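Side-chain contacts in putidaredoxin reductase (Pseudomonas putida, PDB 1Q1R), which probably passes electrons from NADH, through its bound FAD, to the iron-sulfur protein putidaredoxin, which supplies the cytochrome P450cam monooxygenase: residues 121-126 against 217-222; 129-132 against 137-140. One frame throughout, in Å; residues are numbered along the deposited sequence.

Contact 1. Residues 121-126 against 217-222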
loop_
_atom_site.group_PDB
_atom_site.type_symbol
_atom_site.label_atom_id
_atom_site.label_comp_id
_atom_site.label_asym_id
_atom_site.label_seq_id
_atom_site.Cartn_x
_atom_site.Cartn_y
_atom_site.Cartn_z
ATOM N N SER A 121 -20.652 6.643 -10.825
ATOM C CA SER A 121 -21.171 5.438 -11.452
ATOM C C SER A 121 -21.516 5.687 -12.918
ATOM O O SER A 121 -21.496 6.822 -13.391
ATOM C CB SER A 121 -22.429 4.980 -10.721
ATOM O OG SER A 121 -23.432 5.978 -10.805
ATOM N N GLY A 122 -21.832 4.610 -13.628
ATOM C CA GLY A 122 -22.208 4.712 -15.026
ATOM C C GLY A 122 -21.249 5.440 -15.944
ATOM O O GLY A 122 -20.044 5.182 -15.943
ATOM N N ALA A 123 -21.798 6.356 -16.735
ATOM C CA ALA A 123 -21.024 7.130 -17.700
ATOM C C ALA A 123 -19.775 7.778 -17.117
ATOM O O ALA A 123 -18.716 7.768 -17.745
ATOM C CB ALA A 123 -21.912 8.200 -18.330
ATOM N N VAL A 124 -19.896 8.345 -15.921
ATOM C CA VAL A 124 -18.762 9.009 -15.293
ATOM C C VAL A 124 -17.545 8.092 -15.199
ATOM O O VAL A 124 -16.496 8.390 -15.768
ATOM C CB VAL A 124 -19.120 9.526 -13.886
ATOM C CG1 VAL A 124 -17.920 10.225 -13.268
ATOM C CG2 VAL A 124 -20.296 10.487 -13.977
ATOM N N GLY A 125 -17.690 6.977 -14.491
ATOM C CA GLY A 125 -16.585 6.043 -14.350
ATOM C C GLY A 125 -16.030 5.564 -15.685
ATOM O O GLY A 125 -14.835 5.284 -15.800
ATOM N N LYS A 126 -16.897 5.481 -16.693
ATOM C CA LYS A 126 -16.504 5.030 -18.028
ATOM C C LYS A 126 -15.630 6.034 -18.782
ATOM O O LYS A 126 -14.811 5.643 -19.609
ATOM C CB LYS A 126 -17.743 4.756 -18.884
ATOM C CG LYS A 126 -18.848 3.969 -18.207
ATOM C CD LYS A 126 -18.466 2.527 -17.948
ATOM C CE LYS A 126 -19.645 1.772 -17.339
ATOM N NZ LYS A 126 -19.304 0.356 -17.021
ATOM N N PHE A 217 -21.013 15.139 -11.322
ATOM C CA PHE A 217 -20.172 15.627 -12.409
ATOM C C PHE A 217 -20.973 16.133 -13.601
ATOM O O PHE A 217 -22.141 15.784 -13.777
ATOM C CB PHE A 217 -19.248 14.509 -12.923
ATOM C CG PHE A 217 -18.472 13.803 -11.848
ATOM C CD1 PHE A 217 -19.056 12.787 -11.101
ATOM C CD2 PHE A 217 -17.153 14.154 -11.585
ATOM C CE1 PHE A 217 -18.334 12.128 -10.104
ATOM C CE2 PHE A 217 -16.425 13.505 -10.594
ATOM C CZ PHE A 217 -17.018 12.489 -9.851
ATOM N N GLU A 218 -20.329 16.961 -14.415
ATOM C CA GLU A 218 -20.934 17.455 -15.642
ATOM C C GLU A 218 -20.124 16.720 -16.705
ATOM O O GLU A 218 -18.927 16.485 -16.513
ATOM C CB GLU A 218 -20.754 18.965 -15.785
ATOM C CG GLU A 218 -21.405 19.755 -14.667
ATOM C CD GLU A 218 -21.309 21.254 -14.860
ATOM O OE1 GLU A 218 -20.305 21.729 -15.429
ATOM O OE2 GLU A 218 -22.239 21.962 -14.422
ATOM N N MET A 219 -20.768 16.335 -17.801
ATOM C CA MET A 219 -20.078 15.610 -18.860
ATOM C C MET A 219 -20.436 16.073 -20.257
ATOM O O MET A 219 -21.509 16.626 -20.473
ATOM C CB MET A 219 -20.387 14.125 -18.753
ATOM C CG MET A 219 -19.834 13.485 -17.512
ATOM S SD MET A 219 -20.116 11.746 -17.617
ATOM C CE MET A 219 -18.859 11.287 -18.828
ATOM N N SER A 220 -19.530 15.833 -21.204
ATOM C CA SER A 220 -19.752 16.207 -22.596
ATOM C C SER A 220 -20.559 15.095 -23.262
ATOM O O SER A 220 -20.284 13.914 -23.065
ATOM C CB SER A 220 -18.414 16.399 -23.324
ATOM O OG SER A 220 -17.622 15.224 -23.249
ATOM N N THR A 221 -21.555 15.482 -24.048
ATOM C CA THR A 221 -22.423 14.524 -24.720
ATOM C C THR A 221 -21.743 13.731 -25.837
ATOM O O THR A 221 -21.938 12.522 -25.955
ATOM C CB THR A 221 -23.671 15.238 -25.302
ATOM O OG1 THR A 221 -24.571 14.266 -25.846
ATOM C CG2 THR A 221 -23.263 16.220 -26.398
ATOM N N ASP A 222 -20.939 14.408 -26.647
ATOM C CA ASP A 222 -20.266 13.752 -27.764
ATOM C C ASP A 222 -19.104 12.849 -27.349
ATOM O O ASP A 222 -19.050 11.682 -27.733
ATOM C CB ASP A 222 -19.776 14.809 -28.761
ATOM C CG ASP A 222 -18.751 15.753 -28.157
ATOM O OD1 ASP A 222 -18.847 16.045 -26.945
ATOM O OD2 ASP A 222 -17.854 16.216 -28.897
#

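Contact 2. Residues 129-132 against 137-140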
loop_
_atom_site.group_PDB
_atom_site.type_symbol
_atom_site.label_atom_id
_atom_site.label_comp_id
_atom_site.label_asym_id
_atom_site.label_seq_id
_atom_site.Cartn_x
_atom_site.Cartn_y
_atom_site.Cartn_z
ATOM N N ASN A 129 -11.293 10.099 -19.152
ATOM C CA ASN A 129 -10.591 11.090 -18.355
ATOM C C ASN A 129 -10.982 11.053 -16.875
ATOM O O ASN A 129 -10.819 12.029 -16.149
ATOM C CB ASN A 129 -10.764 12.497 -18.948
ATOM C CG ASN A 129 -12.162 13.038 -18.798
ATOM O OD1 ASN A 129 -13.136 12.291 -18.738
ATOM N ND2 ASN A 129 -12.271 14.358 -18.770
ATOM N N PHE A 130 -11.507 9.911 -16.447
ATOM C CA PHE A 130 -11.844 9.675 -15.045
ATOM C C PHE A 130 -11.202 8.320 -14.776
ATOM O O PHE A 130 -11.552 7.334 -15.422
ATOM C CB PHE A 130 -13.351 9.549 -14.803
ATOM C CG PHE A 130 -13.698 9.271 -13.359
ATOM C CD1 PHE A 130 -13.969 10.316 -12.478
ATOM C CD2 PHE A 130 -13.667 7.972 -12.861
ATOM C CE1 PHE A 130 -14.198 10.075 -11.125
ATOM C CE2 PHE A 130 -13.896 7.718 -11.502
ATOM C CZ PHE A 130 -14.160 8.774 -10.637
ATOM N N ARG A 131 -10.270 8.262 -13.833
ATOM C CA ARG A 131 -9.592 7.007 -13.537
ATOM C C ARG A 131 -9.231 6.843 -12.073
ATOM O O ARG A 131 -9.092 7.823 -11.342
ATOM C CB ARG A 131 -8.285 6.907 -14.337
ATOM C CG ARG A 131 -8.420 6.471 -15.790
ATOM C CD ARG A 131 -8.387 4.951 -15.912
ATOM N NE ARG A 131 -8.403 4.532 -17.309
ATOM C CZ ARG A 131 -8.235 3.281 -17.722
ATOM N NH1 ARG A 131 -8.034 2.306 -16.845
ATOM N NH2 ARG A 131 -8.256 3.008 -19.022
ATOM N N TYR A 132 -9.083 5.585 -11.671
ATOM C CA TYR A 132 -8.622 5.225 -10.339
ATOM C C TYR A 132 -7.167 4.861 -10.660
ATOM O O TYR A 132 -6.821 4.722 -11.835
ATOM C CB TYR A 132 -9.364 3.991 -9.808
ATOM C CG TYR A 132 -10.827 4.244 -9.535
ATOM C CD1 TYR A 132 -11.785 4.081 -10.539
ATOM C CD2 TYR A 132 -11.248 4.701 -8.285
ATOM C CE1 TYR A 132 -13.134 4.372 -10.304
ATOM C CE2 TYR A 132 -12.587 4.997 -8.035
ATOM C CZ TYR A 132 -13.525 4.832 -9.050
ATOM O OH TYR A 132 -14.841 5.141 -8.809
ATOM N N GLU A 137 -2.314 -0.113 -16.609
ATOM C CA GLU A 137 -3.194 0.512 -17.585
ATOM C C GLU A 137 -3.679 1.852 -17.032
ATOM O O GLU A 137 -3.664 2.858 -17.745
ATOM C CB GLU A 137 -4.387 -0.401 -17.907
ATOM C CG GLU A 137 -5.363 0.209 -18.903
ATOM C CD GLU A 137 -6.584 -0.666 -19.152
ATOM O OE1 GLU A 137 -6.410 -1.841 -19.537
ATOM O OE2 GLU A 137 -7.717 -0.176 -18.968
ATOM N N ASP A 138 -4.093 1.868 -15.762
ATOM C CA ASP A 138 -4.548 3.105 -15.124
ATOM C C ASP A 138 -3.454 4.165 -15.194
ATOM O O ASP A 138 -3.701 5.307 -15.574
ATOM C CB ASP A 138 -4.860 2.913 -13.628
ATOM C CG ASP A 138 -6.088 2.064 -13.368
ATOM O OD1 ASP A 138 -7.027 2.066 -14.193
ATOM O OD2 ASP A 138 -6.115 1.412 -12.308
ATOM N N ALA A 139 -2.252 3.776 -14.784
ATOM C CA ALA A 139 -1.117 4.688 -14.751
ATOM C C ALA A 139 -0.782 5.288 -16.109
ATOM O O ALA A 139 -0.548 6.485 -16.215
ATOM C CB ALA A 139 0.120 3.979 -14.166
ATOM N N GLU A 140 -0.760 4.461 -17.149
ATOM C CA GLU A 140 -0.432 4.959 -18.480
ATOM C C GLU A 140 -1.539 5.856 -19.044
ATOM O O GLU A 140 -1.254 6.863 -19.698
ATOM C CB GLU A 140 -0.104 3.776 -19.404
ATOM C CG GLU A 140 1.057 2.946 -18.831
ATOM C CD GLU A 140 1.632 1.902 -19.783
ATOM O OE1 GLU A 140 0.863 1.193 -20.455
ATOM O OE2 GLU A 140 2.870 1.779 -19.839
HETATM O O HOH W 1 -9.485 3.279 -13.373
#

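Contact 1. Residues 121-126 against 217-222
Val124 meets Phe217 and Met219 with its two methyl groups split between them by chi1 of -179°: CG1 lies opposite the backbone N and is sent to the ring, while CG2 sits beside that N and is turned toward the sulfur. Phe217 and Met219 both hold CG opposite their own carbonyl carbon, and both point their side chains from strand 214-219 at the short helix 123-126. The Met219 chain runs straight through chi2 and then bends at chi3 (75°), which folds CE in toward the backbone of Ala123.

The Phe217 end is a CH-pi contact. Val124 CG1 stands over one face of the ring, 3.8 Å from its centroid and 22° off the normal; it is displaced toward the rim, and its nearest ring atom is Phe217 CD1 at 3.5 Å. At the other end Met219 SD lies 3.9 Å from Val124 CG2 and packs against the first turn of the helix, where Ala123 CB is 4.0 Å from Met219 SD. Met219 CE goes a step further and rests 3.7 Å from Ala123 O. These are van der Waals contacts. With an alanine in place of Phe217, Val124 CG1 would probably lose the surface it rests on, and a gap would be likely to open between helix and strand.

The contact lies at the surface, about 29 Å from the centre of the chain to the centre of the contact. Phe217 also touches Val119 and Ala120 ahead of the helix, and Met219 reaches Ala127 beyond it. Strand 214-219 is an outermost strand of a three-stranded antiparallel sheet and pairs with strand 226-231, where Phe217 packs on Val229.

Contact 2. Residues 129-132 against 137-140
Arg131 reaches from strand 130-132 to two acidic residues on helix 136-144, and charge dominates the contact. Arg131 turns its NH1/NH2 end to Glu137, and both nitrogens close on the single oxygen OE2: Arg131 NH2 lies 3.2 Å from Glu137 OE2, with an angle of 152° at the hydrogen. That oxygen sits in the guanidinium plane, whereas the carboxylate is turned 86° from it, so the two donors arrive at OE2 from opposite faces of the carboxylate plane, both on its anti side. NH1 is shared. Its shorter bond runs from Arg131 NH1 to Asp138 OD1 at 2.8 Å, where it meets the oxygen nearly in line with the C-O bond, and OD1 is tilted 17° out of the guanidinium plane. The positive charge of Arg131 probably eases the repulsion between the two carboxylates that share NH1. The bend at Arg131 chi2 swings the chain round to bring the guanidinium to this pair.

The helix is the next element after the strand, a short connection away. Strand 130-132 is an edge strand of the five-stranded parallel sheet that, with the GxGxxG pattern at the end of strand 151-155, suits the NAD-binding domain of the glutathione reductase fold; strand 130-132 pairs there with strand 241-244.

A water joins the strand backbone to Asp138: water 1 accepts from Tyr132 N at 2.9 Å and donates to Asp138 OD1 at 2.9 Å. The other carboxylate oxygen, Asp138 OD2, takes the backbone N-H of Arg134 in the intervening turn.

Tyr132 O approaches Asp138 CG to 3.2 Å without a bond, the carbonyl oxygen and the carboxylate both being acceptors. The Tyr132 ring leads off elsewhere, its OH bonded to Leu117 N. Asp138, a buried residue, has its side chain about 8 Å from the bound FAD.

Overall arrangement
The centres of the two contacts are 15 Å apart, on the same side of the chain's centre, and both lie in the pyridine nucleotide-disulphide oxidoreductase part of the chain. Contact 2 is nested inside the loop that contact 1 closes: helix 123-126 leads into strand 130-132 and helix 136-144, and strand 214-219 follows much later. Strand 214-219 meets strand 130-132 directly, Phe217 CZ lying 3.9 Å from Phe130 CE1, and helix 123-126 packs on Phe130 as well, with Val124 O 3.5 Å from Phe130 CB. Contact 1 lies at the surface, while contact 2 is partly buried, its centre about 18 Å from the chain's centre against about 29 Å for contact 1.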